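Local coordinates for putative iron-regulated protein A (Parabacteroides distasonis ATCC 8503, PDB 4ECG) that is of unconfirmed function but binds calcium ions and, as an imelysin-like protein, is a putative metallopeptidase possibly linked to iron regulation, at residues K49-K54 against R82-P87. Residues are numbered along the deposited sequence; the frame is centred on the assembly and turned at random.
Sequences KDMLTK and RAVRVP
An antiparallel helix pair packs Met51 and Lys54 of helix 29-68 against Val84 and Pro87 of helix 71-89. The two segment axes run at 166° and come within 8.4 Å of each other, and no direct hydrogen bond joins them. At one end the ring of Pro87 presses on the backbone of the facing turn, its CG 3.8 Å from Met51 CA, while CB and CG together lie against the Met51 CB. The carboxylate of Asp50 reaches round to the same ring, OD2 lying 3.6 Å from Pro87 CB; its main polar partner is Arg303, which also touches the proline. One turn further along, Val84 carries CG2 anti to its backbone N, and this methyl packs 3.6 Å from Met51 O and 4.0 Å from Met51 CG. The selenomethionine side chain also touches Thr188 on helix 171-196. Lys54 meets the partner helix with its stem, CB resting 3.7 Å from Val84 CA. Bends at chi2 (-92°) and chi4 (77°) bring its amine back to Asp50, one helical turn earlier, where NZ forms a salt bridge with OD1 (3.1 Å), though the hydrogen bond within it is weak. The same NZ donates to a water that in turn donates to Ala83 O, a polar link between the segments. Pro87, lacking an amide hydrogen, makes no bond to the preceding turn, and helix 71-89 kinks there, two residues before Glu89, a calcium-binding residue without calcium in this model. The result is a helical hairpin within the imelysin fold, its largely apolar seam edged by a water bridge.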
# COMPACT_ATOMS: atom_id res chain seq x y z
N LYS A 49 11.85 7.09 0.77
CA LYS A 49 12.63 7.98 1.63
C LYS A 49 11.72 8.70 2.62
O LYS A 49 12.07 8.90 3.76
CB LYS A 49 13.43 8.98 0.75
CG LYS A 49 14.03 10.22 1.41
CD LYS A 49 15.34 9.95 2.17
CE LYS A 49 16.09 11.24 2.56
NZ LYS A 49 16.62 12.04 1.39
N ASP A 50 10.56 9.12 2.16
CA ASP A 50 9.59 9.83 3.00
C ASP A 50 9.10 8.81 4.02
O ASP A 50 8.93 9.15 5.19
CB ASP A 50 8.43 10.35 2.13
CG ASP A 50 7.30 11.08 2.93
OD1 ASP A 50 7.60 11.90 3.84
OD2 ASP A 50 6.10 10.86 2.59
N MSE A 51 8.86 7.58 3.57
CA MSE A 51 8.51 6.51 4.51
C MSE A 51 9.61 6.32 5.60
O MSE A 51 9.28 6.23 6.78
CB MSE A 51 8.26 5.20 3.78
CG MSE A 51 7.47 4.18 4.64
SE MSE A 51 7.26 2.53 3.70
CE MSE A 51 6.66 1.53 5.29
N LEU A 52 10.90 6.28 5.24
CA LEU A 52 11.93 6.03 6.24
C LEU A 52 11.92 7.18 7.24
O LEU A 52 11.94 6.95 8.46
CB LEU A 52 13.33 5.79 5.65
CG LEU A 52 14.49 5.56 6.64
CD1 LEU A 52 14.23 4.39 7.59
CD2 LEU A 52 15.83 5.39 5.91
N THR A 53 11.81 8.42 6.74
CA THR A 53 11.83 9.60 7.61
C THR A 53 10.63 9.48 8.56
O THR A 53 10.80 9.61 9.76
CB THR A 53 11.82 10.93 6.82
OG1 THR A 53 13.00 11.04 5.99
CG2 THR A 53 11.75 12.14 7.76
N LYS A 54 9.45 9.18 8.04
CA LYS A 54 8.25 9.16 8.86
C LYS A 54 8.26 7.95 9.82
O LYS A 54 7.69 8.04 10.92
CB LYS A 54 6.95 9.15 8.03
CG LYS A 54 6.79 10.22 6.96
CD LYS A 54 6.09 11.45 7.46
CE LYS A 54 6.02 12.59 6.42
NZ LYS A 54 4.97 12.29 5.42
N ARG A 82 -0.37 6.98 11.62
CA ARG A 82 -1.11 7.42 10.41
C ARG A 82 -0.24 8.07 9.33
O ARG A 82 -0.44 7.86 8.14
CB ARG A 82 -2.24 8.39 10.74
CG ARG A 82 -3.35 7.82 11.61
CD ARG A 82 -4.47 8.84 11.72
NE ARG A 82 -5.43 8.57 12.82
CZ ARG A 82 -6.45 7.70 12.78
NH1 ARG A 82 -6.65 6.93 11.72
NH2 ARG A 82 -7.28 7.58 13.81
N ALA A 83 0.68 8.91 9.76
CA ALA A 83 1.53 9.68 8.85
C ALA A 83 2.55 8.76 8.12
O ALA A 83 2.78 8.95 6.95
CB ALA A 83 2.23 10.82 9.59
N VAL A 84 3.13 7.77 8.79
CA VAL A 84 4.02 6.82 8.10
C VAL A 84 3.23 5.93 7.17
O VAL A 84 3.73 5.45 6.15
CB VAL A 84 4.97 6.00 9.06
CG1 VAL A 84 4.26 4.93 9.87
CG2 VAL A 84 6.05 5.36 8.24
N ARG A 85 1.96 5.72 7.50
CA ARG A 85 1.14 4.89 6.67
C ARG A 85 0.76 5.52 5.32
O ARG A 85 0.43 4.80 4.40
CB ARG A 85 -0.13 4.49 7.43
CG ARG A 85 -0.85 3.35 6.73
CD ARG A 85 -1.73 2.56 7.63
NE ARG A 85 -2.40 1.50 6.88
CZ ARG A 85 -1.92 0.28 6.69
NH1 ARG A 85 -0.78 -0.12 7.19
NH2 ARG A 85 -2.63 -0.56 5.98
N VAL A 86 0.79 6.85 5.21
CA VAL A 86 0.47 7.54 3.95
C VAL A 86 1.44 7.05 2.88
O VAL A 86 1.00 6.45 1.90
CB VAL A 86 0.35 9.06 4.07
CG1 VAL A 86 0.15 9.73 2.69
CG2 VAL A 86 -0.80 9.44 5.03
N PRO A 87 2.75 7.19 3.10
CA PRO A 87 3.65 6.83 2.00
C PRO A 87 3.72 5.34 1.74
O PRO A 87 3.93 4.93 0.61
CB PRO A 87 5.02 7.40 2.43
CG PRO A 87 4.89 7.62 3.87
CD PRO A 87 3.43 7.95 4.13
O HOH W 1 2.39 11.49 5.85